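PDB 5WA4: pyridine synthase TbtD from Thermobispora bispora, which catalyses the formal [4+2] aza-cycloaddition that probably builds the central pyridine ring of the thiopeptide antibiotic thiomuracin, and binds the N-terminal leader peptide of its substrate. Local coordinates for residues Pro21-Ile26 and Phe46-Arg51; Arg12-Tyr17 and Gly53-Ile58; Asp16-Pro21 and Ser118-Ile123; Pro149-Ala154 and Leu325-Leu330. All coordinates share one frame; numbering follows the deposited sequence.

Contact 1 of 4, residues Pro21-Ile26 and Phe46-Arg51; sequences PMDDLI and FLRHWR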
loop_
_atom_site.group_PDB
_atom_site.type_symbol
_atom_site.label_atom_id
_atom_site.label_comp_id
_atom_site.label_asym_id
_atom_site.label_seq_id
_atom_site.Cartn_x
_atom_site.Cartn_y
_atom_site.Cartn_z
ATOM N N PRO E 21 36.285 -9.865 -28.161
ATOM C CA PRO E 21 36.372 -10.760 -26.997
ATOM C C PRO E 21 36.954 -10.035 -25.770
ATOM O O PRO E 21 38.163 -9.784 -25.705
ATOM C CB PRO E 21 37.297 -11.885 -27.479
ATOM C CG PRO E 21 38.090 -11.279 -28.595
ATOM C CD PRO E 21 37.213 -10.240 -29.240
ATOM N N MET E 22 36.086 -9.696 -24.815
ATOM C CA MET E 22 36.480 -8.941 -23.623
ATOM C C MET E 22 37.446 -9.731 -22.736
ATOM O O MET E 22 38.450 -9.172 -22.290
ATOM C CB MET E 22 35.239 -8.527 -22.830
ATOM C CG MET E 22 35.478 -7.557 -21.678
ATOM S SD MET E 22 36.135 -5.945 -22.161
ATOM C CE MET E 22 34.748 -5.172 -22.980
ATOM N N ASP E 23 37.167 -11.019 -22.495
ATOM C CA ASP E 23 38.073 -11.866 -21.677
ATOM C C ASP E 23 39.512 -11.842 -22.224
ATOM O O ASP E 23 40.462 -12.145 -21.500
ATOM C CB ASP E 23 37.581 -13.333 -21.599
ATOM C CG ASP E 23 36.486 -13.557 -20.536
ATOM O OD1 ASP E 23 35.852 -12.581 -20.097
ATOM O OD2 ASP E 23 36.219 -14.719 -20.156
ATOM N N ASP E 24 39.667 -11.486 -23.504
ATOM C CA ASP E 24 40.979 -11.500 -24.152
ATOM C C ASP E 24 41.693 -10.183 -23.953
ATOM O O ASP E 24 42.904 -10.160 -23.727
ATOM C CB ASP E 24 40.866 -11.802 -25.657
ATOM C CG ASP E 24 40.848 -13.302 -25.970
ATOM O OD1 ASP E 24 41.548 -14.093 -25.281
ATOM O OD2 ASP E 24 40.114 -13.673 -26.914
ATOM N N LEU E 25 40.946 -9.089 -24.059
ATOM C CA LEU E 25 41.497 -7.766 -23.791
ATOM C C LEU E 25 42.032 -7.702 -22.371
ATOM O O LEU E 25 43.046 -7.055 -22.104
ATOM C CB LEU E 25 40.441 -6.681 -24.009
ATOM C CG LEU E 25 40.691 -5.292 -23.403
ATOM C CD1 LEU E 25 41.919 -4.613 -23.973
ATOM C CD2 LEU E 25 39.482 -4.427 -23.629
ATOM N N ILE E 26 41.335 -8.380 -21.465
ATOM C CA ILE E 26 41.746 -8.441 -20.071
ATOM C C ILE E 26 43.127 -9.078 -19.994
ATOM O O ILE E 26 44.084 -8.436 -19.548
ATOM C CB ILE E 26 40.706 -9.224 -19.198
ATOM C CG1 ILE E 26 39.514 -8.325 -18.854
ATOM C CG2 ILE E 26 41.325 -9.762 -17.912
ATOM C CD1 ILE E 26 38.363 -9.070 -18.231
ATOM N N PHE E 46 40.228 -3.138 -12.646
ATOM C CA PHE E 46 39.417 -2.790 -13.802
ATOM C C PHE E 46 37.985 -3.242 -13.569
ATOM O O PHE E 46 37.736 -4.159 -12.780
ATOM C CB PHE E 46 39.994 -3.407 -15.104
ATOM C CG PHE E 46 40.342 -4.873 -14.989
ATOM C CD1 PHE E 46 39.438 -5.846 -15.353
ATOM C CD2 PHE E 46 41.575 -5.273 -14.492
ATOM C CE1 PHE E 46 39.754 -7.185 -15.236
ATOM C CE2 PHE E 46 41.897 -6.620 -14.370
ATOM C CZ PHE E 46 40.986 -7.573 -14.741
ATOM N N LEU E 47 37.055 -2.579 -14.250
ATOM C CA LEU E 47 35.657 -2.987 -14.269
ATOM C C LEU E 47 35.054 -2.975 -15.690
ATOM O O LEU E 47 35.449 -2.151 -16.546
ATOM C CB LEU E 47 34.831 -2.063 -13.374
ATOM C CG LEU E 47 35.186 -1.968 -11.891
ATOM C CD1 LEU E 47 34.508 -0.759 -11.280
ATOM C CD2 LEU E 47 34.816 -3.246 -11.153
ATOM N N ARG E 48 34.085 -3.860 -15.932
ATOM C CA ARG E 48 33.272 -3.762 -17.144
ATOM C C ARG E 48 32.074 -2.864 -16.921
ATOM O O ARG E 48 31.516 -2.837 -15.826
ATOM C CB ARG E 48 32.775 -5.129 -17.594
ATOM C CG ARG E 48 33.807 -6.192 -17.533
ATOM C CD ARG E 48 33.182 -7.520 -17.729
ATOM N NE ARG E 48 34.176 -8.581 -17.632
ATOM C CZ ARG E 48 34.214 -9.645 -18.431
ATOM N NH1 ARG E 48 33.343 -9.748 -19.415
ATOM N NH2 ARG E 48 35.133 -10.595 -18.262
ATOM N N HIS E 49 31.670 -2.154 -17.964
ATOM C CA HIS E 49 30.437 -1.379 -17.956
ATOM C C HIS E 49 29.861 -1.200 -19.387
ATOM O O HIS E 49 30.591 -1.298 -20.380
ATOM C CB HIS E 49 30.663 -0.003 -17.323
ATOM C CG HIS E 49 29.404 0.641 -16.837
ATOM N ND1 HIS E 49 28.662 1.505 -17.614
ATOM C CD2 HIS E 49 28.741 0.529 -15.659
ATOM C CE1 HIS E 49 27.600 1.904 -16.933
ATOM N NE2 HIS E 49 27.626 1.328 -15.743
ATOM N N TRP E 50 28.562 -0.883 -19.446
ATOM C CA TRP E 50 27.757 -0.813 -20.656
ATOM C C TRP E 50 27.640 0.549 -21.323
ATOM O O TRP E 50 27.309 0.633 -22.505
ATOM C CB TRP E 50 26.335 -1.293 -20.354
ATOM C CG TRP E 50 25.666 -0.604 -19.189
ATOM C CD1 TRP E 50 25.666 -1.019 -17.893
ATOM C CD2 TRP E 50 24.895 0.621 -19.215
ATOM N NE1 TRP E 50 24.957 -0.147 -17.110
ATOM C CE2 TRP E 50 24.476 0.865 -17.883
ATOM C CE3 TRP E 50 24.530 1.522 -20.221
ATOM C CZ2 TRP E 50 23.704 1.985 -17.539
ATOM C CZ3 TRP E 50 23.759 2.630 -19.873
ATOM C CH2 TRP E 50 23.355 2.849 -18.540
ATOM N N ARG E 51 27.882 1.614 -20.576
ATOM C CA ARG E 51 27.455 2.922 -21.034
ATOM C C ARG E 51 28.301 3.443 -22.178
ATOM O O ARG E 51 29.531 3.450 -22.102
ATOM C CB ARG E 51 27.470 3.908 -19.873
ATOM C CG ARG E 51 26.495 5.042 -20.035
ATOM C CD ARG E 51 26.746 6.090 -18.990
ATOM N NE ARG E 51 27.506 7.239 -19.463
ATOM C CZ ARG E 51 28.395 7.872 -18.713
ATOM N NH1 ARG E 51 28.627 7.426 -17.489
ATOM N NH2 ARG E 51 29.058 8.927 -19.186
#
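The guanidinium of Arg-48 is met on one face by CG of Met-22 and at its edge by the carboxylate of Asp-23. CG of Met-22 lies 3.8 Å from Arg-48 NH1 and sits toward the rim of the group, the two chains running alongside each other and pointing opposite ways. In the guanidinium plane, Arg-48 NH2 donates to Asp-23 OD1 at 2.8 Å, a salt bridge with an angle of 157° at the hydrogen. The carboxylate and guanidinium planes are 89° apart, and OD1 is met nearly along its C-O bond. An extended chain from CG to NE carries the charge of Arg-48 from the strand to the first turn of the helix. The CD1 methyl of Ile-26 makes a van der Waals contact with Arg-48 NH2 at 3.6 Å. The same methyl, with CG1, also reaches the ring of Phe-46, where Ile-26 CG1 lies 3.8 Å from CE1. Asp-23 and Ile-26 further touch Val-158 and Leu-155 of helix 135-159, while Arg-48 NE makes a weak bond to the carbonyl of Arg-327. The axes of 22-26 and 46-49 run nearly antiparallel, 11.3 Å apart at closest approach, the layering of an alpha/beta sandwich with a helix laid on an antiparallel sheet.

Contact 2 of 4, residues Arg12-Tyr17 and Gly53-Ile58; sequences RFRVDY and GPHLRI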
loop_
_atom_site.group_PDB
_atom_site.type_symbol
_atom_site.label_atom_id
_atom_site.label_comp_id
_atom_site.label_asym_id
_atom_site.label_seq_id
_atom_site.Cartn_x
_atom_site.Cartn_y
_atom_site.Cartn_z
ATOM N N ARG E 12 41.462 7.496 -13.795
ATOM C CA ARG E 12 40.520 6.723 -14.595
ATOM C C ARG E 12 40.926 6.590 -16.058
ATOM O O ARG E 12 41.418 7.535 -16.674
ATOM C CB ARG E 12 39.132 7.345 -14.515
ATOM C CG ARG E 12 38.527 7.306 -13.139
ATOM C CD ARG E 12 37.146 7.921 -13.143
ATOM N NE ARG E 12 37.197 9.369 -13.301
ATOM C CZ ARG E 12 36.121 10.121 -13.485
ATOM N NH1 ARG E 12 34.924 9.550 -13.533
ATOM N NH2 ARG E 12 36.237 11.435 -13.616
ATOM N N PHE E 13 40.699 5.403 -16.610
ATOM C CA PHE E 13 40.911 5.179 -18.031
ATOM C C PHE E 13 39.702 4.489 -18.645
ATOM O O PHE E 13 39.084 3.628 -18.014
ATOM C CB PHE E 13 42.177 4.351 -18.256
ATOM C CG PHE E 13 43.449 5.145 -18.106
ATOM C CD1 PHE E 13 43.870 5.998 -19.112
ATOM C CD2 PHE E 13 44.211 5.051 -16.953
ATOM C CE1 PHE E 13 45.034 6.738 -18.974
ATOM C CE2 PHE E 13 45.377 5.787 -16.813
ATOM C CZ PHE E 13 45.785 6.633 -17.822
ATOM N N ARG E 14 39.362 4.882 -19.872
ATOM C CA ARG E 14 38.291 4.236 -20.613
ATOM C C ARG E 14 38.819 3.489 -21.857
ATOM O O ARG E 14 39.362 4.111 -22.771
ATOM C CB ARG E 14 37.242 5.261 -21.039
ATOM C CG ARG E 14 35.987 4.594 -21.599
ATOM C CD ARG E 14 35.052 5.511 -22.364
ATOM N NE ARG E 14 34.086 4.709 -23.115
ATOM C CZ ARG E 14 32.854 4.415 -22.703
ATOM N NH1 ARG E 14 32.416 4.864 -21.532
ATOM N NH2 ARG E 14 32.055 3.674 -23.460
ATOM N N VAL E 15 38.646 2.166 -21.888
ATOM C CA VAL E 15 39.001 1.344 -23.049
ATOM C C VAL E 15 37.782 0.765 -23.783
ATOM O O VAL E 15 37.226 -0.240 -23.341
ATOM C CB VAL E 15 39.878 0.148 -22.630
ATOM C CG1 VAL E 15 40.395 -0.595 -23.856
ATOM C CG2 VAL E 15 41.005 0.609 -21.727
ATOM N N ASP E 16 37.381 1.365 -24.904
ATOM C CA ASP E 16 36.245 0.855 -25.690
ATOM C C ASP E 16 36.574 -0.414 -26.491
ATOM O O ASP E 16 37.589 -0.486 -27.183
ATOM C CB ASP E 16 35.730 1.933 -26.650
ATOM C CG ASP E 16 35.123 3.124 -25.925
ATOM O OD1 ASP E 16 35.877 4.052 -25.547
ATOM O OD2 ASP E 16 33.892 3.141 -25.751
ATOM N N TYR E 17 35.701 -1.409 -26.408
ATOM C CA TYR E 17 35.940 -2.672 -27.087
ATOM C C TYR E 17 34.606 -3.389 -27.280
ATOM O O TYR E 17 34.340 -4.417 -26.668
ATOM C CB TYR E 17 36.914 -3.497 -26.269
ATOM C CG TYR E 17 37.639 -4.609 -26.981
ATOM C CD1 TYR E 17 38.464 -4.361 -28.074
ATOM C CD2 TYR E 17 37.535 -5.912 -26.516
ATOM C CE1 TYR E 17 39.141 -5.393 -28.693
ATOM C CE2 TYR E 17 38.203 -6.957 -27.124
ATOM C CZ TYR E 17 39.010 -6.702 -28.206
ATOM O OH TYR E 17 39.667 -7.775 -28.782
ATOM N N GLY E 53 28.659 1.988 -24.898
ATOM C CA GLY E 53 29.264 0.847 -25.553
ATOM C C GLY E 53 30.126 0.025 -24.622
ATOM O O GLY E 53 30.907 0.594 -23.854
ATOM N N PRO E 54 30.021 -1.317 -24.732
ATOM C CA PRO E 54 30.713 -2.291 -23.885
ATOM C C PRO E 54 32.146 -1.859 -23.732
ATOM O O PRO E 54 32.803 -1.681 -24.755
ATOM C CB PRO E 54 30.625 -3.599 -24.685
ATOM C CG PRO E 54 29.526 -3.395 -25.622
ATOM C CD PRO E 54 29.528 -1.945 -25.968
ATOM N N HIS E 55 32.617 -1.638 -22.509
ATOM C CA HIS E 55 33.979 -1.156 -22.344
ATOM C C HIS E 55 34.563 -1.571 -21.042
ATOM O O HIS E 55 33.932 -2.287 -20.275
ATOM C CB HIS E 55 34.052 0.359 -22.459
ATOM C CG HIS E 55 33.323 1.087 -21.379
ATOM N ND1 HIS E 55 32.053 1.595 -21.555
ATOM C CD2 HIS E 55 33.696 1.431 -20.122
ATOM C CE1 HIS E 55 31.666 2.201 -20.446
ATOM N NE2 HIS E 55 32.645 2.122 -19.565
ATOM N N LEU E 56 35.796 -1.136 -20.819
ATOM C CA LEU E 56 36.498 -1.410 -19.584
ATOM C C LEU E 56 36.824 -0.106 -18.925
ATOM O O LEU E 56 37.152 0.872 -19.597
ATOM C CB LEU E 56 37.781 -2.212 -19.812
ATOM C CG LEU E 56 37.586 -3.712 -19.995
ATOM C CD1 LEU E 56 38.869 -4.494 -19.691
ATOM C CD2 LEU E 56 36.417 -4.178 -19.123
ATOM N N ARG E 57 36.710 -0.099 -17.601
ATOM C CA ARG E 57 37.105 1.048 -16.803
ATOM C C ARG E 57 38.349 0.648 -16.042
ATOM O O ARG E 57 38.311 -0.313 -15.261
ATOM C CB ARG E 57 35.969 1.478 -15.866
ATOM C CG ARG E 57 35.287 2.753 -16.304
ATOM C CD ARG E 57 33.872 2.549 -16.809
ATOM N NE ARG E 57 32.852 2.649 -15.769
ATOM C CZ ARG E 57 31.793 3.466 -15.793
ATOM N NH1 ARG E 57 31.592 4.315 -16.792
ATOM N NH2 ARG E 57 30.944 3.453 -14.780
ATOM N N ILE E 58 39.463 1.338 -16.298
ATOM C CA ILE E 58 40.690 1.055 -15.541
ATOM C C ILE E 58 40.950 2.101 -14.435
ATOM O O ILE E 58 40.923 3.320 -14.668
ATOM C CB ILE E 58 41.934 0.965 -16.463
ATOM C CG1 ILE E 58 41.829 -0.257 -17.380
ATOM C CG2 ILE E 58 43.215 0.849 -15.635
ATOM C CD1 ILE E 58 42.676 -0.151 -18.601
#
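Val-15 and Ile-58 meet on the diagonal on the apolar face of two antiparallel strands, CG2 of Val-15 abutting CD1 of Ile-58 at 3.6 Å. Val-15 and Leu-56 are direct neighbours, CB to CB 4.2 Å. Next along, CB of Phe-13 rests 3.8 Å from CB of Ile-58, while its ring leads away toward Ala-125 of strand 123-128. Helix 22-35 covers this face, Leu-25 meeting Val-15 and Met-22 meeting Leu-56. The other face is polar. There the guanidinium of Arg-14 lies over the ring of His-55, planes 43° apart, with NH1 above the ring toward its rim. NE and NH2 of Arg-14 grip Asp-16 side-on, NH2 to OD2 at 3.0 Å; Ser-118 OG also meets Asp-16 OD1, and the carbonyl of Arg-51 takes a further bond from NH2. At the edge of the His-55 ring, nearly in its plane, ND1 donates to O of Gly-53 at 2.8 Å, which helps fix the ring's rotation. Paired backbone bonds join Phe-13 with Ile-58 and Val-15 with Leu-56, the ladder of central strands in a four-stranded antiparallel sheet.

Contact 3 of 4, residues Asp16-Pro21 and Ser118-Ile123; sequences DYHAGP and SPDNTI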
loop_
_atom_site.group_PDB
_atom_site.type_symbol
_atom_site.label_atom_id
_atom_site.label_comp_id
_atom_site.label_asym_id
_atom_site.label_seq_id
_atom_site.Cartn_x
_atom_site.Cartn_y
_atom_site.Cartn_z
ATOM N N ASP E 16 37.381 1.365 -24.904
ATOM C CA ASP E 16 36.245 0.855 -25.690
ATOM C C ASP E 16 36.574 -0.414 -26.491
ATOM O O ASP E 16 37.589 -0.486 -27.183
ATOM C CB ASP E 16 35.730 1.933 -26.650
ATOM C CG ASP E 16 35.123 3.124 -25.925
ATOM O OD1 ASP E 16 35.877 4.052 -25.547
ATOM O OD2 ASP E 16 33.892 3.141 -25.751
ATOM N N TYR E 17 35.701 -1.409 -26.408
ATOM C CA TYR E 17 35.940 -2.672 -27.087
ATOM C C TYR E 17 34.606 -3.389 -27.280
ATOM O O TYR E 17 34.340 -4.417 -26.668
ATOM C CB TYR E 17 36.914 -3.497 -26.269
ATOM C CG TYR E 17 37.639 -4.609 -26.981
ATOM C CD1 TYR E 17 38.464 -4.361 -28.074
ATOM C CD2 TYR E 17 37.535 -5.912 -26.516
ATOM C CE1 TYR E 17 39.141 -5.393 -28.693
ATOM C CE2 TYR E 17 38.203 -6.957 -27.124
ATOM C CZ TYR E 17 39.010 -6.702 -28.206
ATOM O OH TYR E 17 39.667 -7.775 -28.782
ATOM N N HIS E 18 33.776 -2.818 -28.145
ATOM C CA HIS E 18 32.364 -3.177 -28.252
ATOM C C HIS E 18 32.035 -4.653 -28.504
ATOM O O HIS E 18 31.341 -5.285 -27.704
ATOM C CB HIS E 18 31.727 -2.328 -29.351
ATOM C CG HIS E 18 31.858 -0.856 -29.110
ATOM N ND1 HIS E 18 31.695 0.080 -30.106
ATOM C CD2 HIS E 18 32.128 -0.167 -27.980
ATOM C CE1 HIS E 18 31.864 1.290 -29.598
ATOM N NE2 HIS E 18 32.125 1.171 -28.313
ATOM N N ALA E 19 32.497 -5.211 -29.617
ATOM C CA ALA E 19 32.053 -6.547 -29.987
ATOM C C ALA E 19 33.199 -7.521 -29.944
ATOM O O ALA E 19 33.060 -8.684 -30.329
ATOM C CB ALA E 19 31.413 -6.539 -31.370
ATOM N N GLY E 20 34.345 -7.041 -29.488
ATOM C CA GLY E 20 35.503 -7.909 -29.381
ATOM C C GLY E 20 35.406 -8.855 -28.199
ATOM O O GLY E 20 34.545 -8.685 -27.331
ATOM N N PRO E 21 36.285 -9.865 -28.161
ATOM C CA PRO E 21 36.372 -10.760 -26.997
ATOM C C PRO E 21 36.954 -10.035 -25.770
ATOM O O PRO E 21 38.163 -9.784 -25.705
ATOM C CB PRO E 21 37.297 -11.885 -27.479
ATOM C CG PRO E 21 38.090 -11.279 -28.595
ATOM C CD PRO E 21 37.213 -10.240 -29.240
ATOM N N SER E 118 31.051 6.181 -27.463
ATOM C CA SER E 118 32.473 6.440 -27.620
ATOM C C SER E 118 32.976 5.608 -28.800
ATOM O O SER E 118 32.438 4.526 -29.068
ATOM C CB SER E 118 33.215 6.085 -26.327
ATOM O OG SER E 118 34.587 5.831 -26.537
ATOM N N PRO E 119 33.991 6.113 -29.520
ATOM C CA PRO E 119 34.621 5.408 -30.641
ATOM C C PRO E 119 35.164 4.050 -30.241
ATOM O O PRO E 119 35.781 3.945 -29.182
ATOM C CB PRO E 119 35.751 6.345 -31.039
ATOM C CG PRO E 119 35.252 7.699 -30.648
ATOM C CD PRO E 119 34.519 7.477 -29.367
ATOM N N ASP E 120 34.944 3.028 -31.068
ATOM C CA ASP E 120 35.352 1.674 -30.710
ATOM C C ASP E 120 36.869 1.585 -30.793
ATOM O O ASP E 120 37.506 2.350 -31.516
ATOM C CB ASP E 120 34.669 0.647 -31.618
ATOM C CG ASP E 120 34.780 -0.786 -31.096
ATOM O OD1 ASP E 120 35.128 -0.999 -29.911
ATOM O OD2 ASP E 120 34.480 -1.717 -31.878
ATOM N N ASN E 121 37.445 0.689 -30.000
ATOM C CA ASN E 121 38.885 0.443 -29.996
ATOM C C ASN E 121 39.773 1.632 -29.626
ATOM O O ASN E 121 40.988 1.557 -29.818
ATOM C CB ASN E 121 39.325 -0.082 -31.370
ATOM C CG ASN E 121 38.584 -1.324 -31.779
ATOM O OD1 ASN E 121 38.833 -2.408 -31.251
ATOM N ND2 ASN E 121 37.663 -1.177 -32.730
ATOM N N THR E 122 39.191 2.717 -29.109
ATOM C CA THR E 122 39.989 3.846 -28.610
ATOM C C THR E 122 40.270 3.779 -27.103
ATOM O O THR E 122 39.604 3.055 -26.369
ATOM C CB THR E 122 39.312 5.199 -28.894
ATOM O OG1 THR E 122 37.994 5.203 -28.333
ATOM C CG2 THR E 122 39.224 5.448 -30.374
ATOM N N ILE E 123 41.261 4.555 -26.662
ATOM C CA ILE E 123 41.623 4.690 -25.252
ATOM C C ILE E 123 41.506 6.136 -24.825
ATOM O O ILE E 123 42.152 7.007 -25.399
ATOM C CB ILE E 123 43.063 4.213 -24.967
ATOM C CG1 ILE E 123 43.131 2.687 -24.983
ATOM C CG2 ILE E 123 43.548 4.753 -23.634
ATOM C CD1 ILE E 123 44.526 2.129 -24.777
#
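Ser-118 and Pro-119 meet Asp-16 where a type II beta turn, Pro-119 to Thr-122, leads into edge strand 123-128. OG of Ser-118 approaches OD1 of Asp-16, though the modelled separation is too short to be trusted; O of Ser-118 lies at the edge of the His-18 ring, 3.3 Å from CE1. The carbonyl O of Pro-119 faces CB of Asp-16 and accepts a bond from OG1 of Thr-122, closing the turn on itself. Asp-120 follows with its carboxylate stacked on one face of His-18, the planes only 6° apart. With chi1 at -166°, this carboxylate swings away from its own N and over the imidazole. Its OD1 lies above the ring and takes the N-H of His-18 at 2.9 Å, from above the carboxylate plane, while OD2 is bonded to Ser-88 OG. At Asn-121 the backbone N reaches O of Asp-16 in a weak bond, and OD1, bonded to Ser-88 N, sits at the edge of the Tyr-17 ring, 3.7 Å from CD1. Thr-122 resumes the strand pairing: its O accepts from Asp-16 N at 3.2 Å, nearly along the C=O axis.

Contact 4 of 4, residues Pro149-Ala154 and Leu325-Leu330; sequences PSVYHA and LTRLGL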
loop_
_atom_site.group_PDB
_atom_site.type_symbol
_atom_site.label_atom_id
_atom_site.label_comp_id
_atom_site.label_asym_id
_atom_site.label_seq_id
_atom_site.Cartn_x
_atom_site.Cartn_y
_atom_site.Cartn_z
ATOM N N PRO E 149 44.149 -11.032 -9.201
ATOM C CA PRO E 149 44.703 -12.319 -9.652
ATOM C C PRO E 149 43.682 -13.449 -9.605
ATOM O O PRO E 149 43.915 -14.500 -10.203
ATOM C CB PRO E 149 45.856 -12.589 -8.662
ATOM C CG PRO E 149 45.605 -11.689 -7.502
ATOM C CD PRO E 149 44.905 -10.484 -8.061
ATOM N N SER E 150 42.577 -13.253 -8.899
ATOM C CA SER E 150 41.522 -14.258 -8.909
ATOM C C SER E 150 40.714 -14.146 -10.199
ATOM O O SER E 150 40.041 -15.106 -10.621
ATOM C CB SER E 150 40.607 -14.122 -7.687
ATOM O OG SER E 150 41.105 -14.878 -6.606
ATOM N N VAL E 151 40.782 -12.970 -10.818
ATOM C CA VAL E 151 40.128 -12.763 -12.089
ATOM C C VAL E 151 40.875 -13.539 -13.173
ATOM O O VAL E 151 40.290 -14.428 -13.805
ATOM C CB VAL E 151 40.046 -11.293 -12.446
ATOM C CG1 VAL E 151 39.461 -11.116 -13.819
ATOM C CG2 VAL E 151 39.175 -10.587 -11.436
ATOM N N TYR E 152 42.158 -13.215 -13.359
ATOM C CA TYR E 152 43.015 -13.866 -14.353
ATOM C C TYR E 152 42.939 -15.395 -14.310
ATOM O O TYR E 152 42.673 -16.056 -15.327
ATOM C CB TYR E 152 44.455 -13.436 -14.161
ATOM C CG TYR E 152 44.666 -11.949 -14.228
ATOM C CD1 TYR E 152 44.038 -11.189 -15.196
ATOM C CD2 TYR E 152 45.505 -11.299 -13.321
ATOM C CE1 TYR E 152 44.232 -9.817 -15.266
ATOM C CE2 TYR E 152 45.712 -9.922 -13.389
ATOM C CZ TYR E 152 45.067 -9.193 -14.362
ATOM O OH TYR E 152 45.250 -7.841 -14.456
ATOM N N HIS E 153 43.164 -15.940 -13.120
ATOM C CA HIS E 153 43.041 -17.373 -12.866
ATOM C C HIS E 153 41.714 -17.909 -13.396
ATOM O O HIS E 153 41.690 -18.909 -14.111
ATOM C CB HIS E 153 43.171 -17.650 -11.369
ATOM C CG HIS E 153 43.312 -19.099 -11.021
ATOM N ND1 HIS E 153 42.225 -19.920 -10.793
ATOM C CD2 HIS E 153 44.409 -19.865 -10.818
ATOM C CE1 HIS E 153 42.649 -21.130 -10.473
ATOM N NE2 HIS E 153 43.971 -21.125 -10.484
ATOM N N ALA E 154 40.619 -17.231 -13.068
ATOM C CA ALA E 154 39.299 -17.644 -13.530
ATOM C C ALA E 154 39.155 -17.508 -15.053
ATOM O O ALA E 154 38.577 -18.382 -15.710
ATOM C CB ALA E 154 38.229 -16.844 -12.829
ATOM N N LEU E 325 31.962 -12.102 -9.821
ATOM C CA LEU E 325 31.414 -12.917 -10.896
ATOM C C LEU E 325 30.956 -12.035 -12.072
ATOM O O LEU E 325 31.193 -12.381 -13.222
ATOM C CB LEU E 325 30.251 -13.781 -10.395
ATOM C CG LEU E 325 30.530 -14.630 -9.159
ATOM C CD1 LEU E 325 29.303 -15.395 -8.692
ATOM C CD2 LEU E 325 31.701 -15.571 -9.364
ATOM N N THR E 326 30.328 -10.896 -11.804
ATOM C CA THR E 326 30.006 -9.979 -12.897
ATOM C C THR E 326 31.301 -9.516 -13.590
ATOM O O THR E 326 31.322 -9.267 -14.799
ATOM C CB THR E 326 29.161 -8.752 -12.409
ATOM O OG1 THR E 326 27.780 -9.123 -12.340
ATOM C CG2 THR E 326 29.295 -7.542 -13.355
ATOM N N ARG E 327 32.394 -9.435 -12.841
ATOM C CA ARG E 327 33.661 -9.006 -13.434
ATOM C C ARG E 327 34.258 -10.141 -14.289
ATOM O O ARG E 327 35.068 -9.896 -15.187
ATOM C CB ARG E 327 34.641 -8.590 -12.344
ATOM C CG ARG E 327 35.681 -7.599 -12.759
ATOM C CD ARG E 327 36.564 -7.347 -11.561
ATOM N NE ARG E 327 37.759 -6.582 -11.878
ATOM C CZ ARG E 327 38.866 -6.628 -11.144
ATOM N NH1 ARG E 327 38.909 -7.411 -10.071
ATOM N NH2 ARG E 327 39.927 -5.904 -11.481
ATOM N N LEU E 328 33.854 -11.378 -13.993
ATOM C CA LEU E 328 34.297 -12.549 -14.749
ATOM C C LEU E 328 33.511 -12.734 -16.057
ATOM O O LEU E 328 33.924 -13.502 -16.926
ATOM C CB LEU E 328 34.172 -13.826 -13.909
ATOM C CG LEU E 328 34.945 -13.929 -12.592
ATOM C CD1 LEU E 328 34.786 -15.313 -11.980
ATOM C CD2 LEU E 328 36.410 -13.599 -12.782
ATOM N N GLY E 329 32.379 -12.050 -16.189
ATOM C CA GLY E 329 31.558 -12.167 -17.374
ATOM C C GLY E 329 30.180 -12.763 -17.129
ATOM O O GLY E 329 29.324 -12.711 -18.014
ATOM N N LEU E 330 29.959 -13.332 -15.946
ATOM C CA LEU E 330 28.673 -13.951 -15.589
ATOM C C LEU E 330 27.509 -12.993 -15.780
ATOM O O LEU E 330 27.587 -11.820 -15.419
ATOM C CB LEU E 330 28.683 -14.444 -14.139
ATOM C CG LEU E 330 27.825 -15.678 -13.882
ATOM C CD1 LEU E 330 28.477 -16.889 -14.552
ATOM C CD2 LEU E 330 27.644 -15.948 -12.399
#
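Helix-to-helix packing joins the C-terminal half of helix 135-159, at a kink, to the C-terminal turn of helix 307-328, and its centre lies about 6 Å from the centre of the chain. The contact is made mainly by Val-151 and Ala-154, one turn apart on the first helix, against Leu-328 and Arg-327. CD2 of Leu-328 packs against both Val-151 and Ala-154, 3.7 Å from CB of Ala-154 and 3.9 Å from CA of Val-151, and the small alanine lets the leucine methyl come close to the helix backbone. CD1 of Leu-328 touches the same alanine, at 3.9 Å from CB, so both branches of the leucine are used. Val-151 divides its two methyls: CG1 faces CD2 of Leu-328 at 4.1 Å, whereas CG2 lies over one face of the Arg-327 guanidinium, 3.5 Å from NH1. Arg-327 reaches across as an extended chain, with CG anti to the backbone N (chi1 -154°), and crosses the valine at about a right angle. Its polar ends are tied down nearby, NH1 to the carbonyl of Tyr-144 and NH2 to OG1 of Thr-148, and its charge also meets the ring of Phe-46 in a cation-pi contact. Gly-329 is the first residue to leave helical phi/psi; its positive phi, with bonds from Leu-330 N to Leu-325 O and, weakly, from Gly-329 N to Thr-326 O, forms a Schellman motif, the classic C-terminal cap of an alpha-helix.

Overall arrangement
Contacts 1, 2 and 3 gather around the four-stranded sheet, whereas contact 4 lies among helices close to the centre of the chain. Contact 2 is the buried core of the sheet and is joined mainly by backbone hydrogen bonds; contact 1 lays a helix on the adjacent edge strand 44-49 through one salt bridge and apolar packing, with Met-22 SD touching Leu-56 CG of contact 2. Contact 3, partly buried and farthest from the centre, shares Asp-16 and Tyr-17 with contact 2 and combines loop hydrogen bonds with a carboxylate-imidazole stack. Contact 4 is buried and mostly apolar, and it touches contact 1 where Arg-48 and Phe-46 meet Arg-327, joining sheet and helical parts.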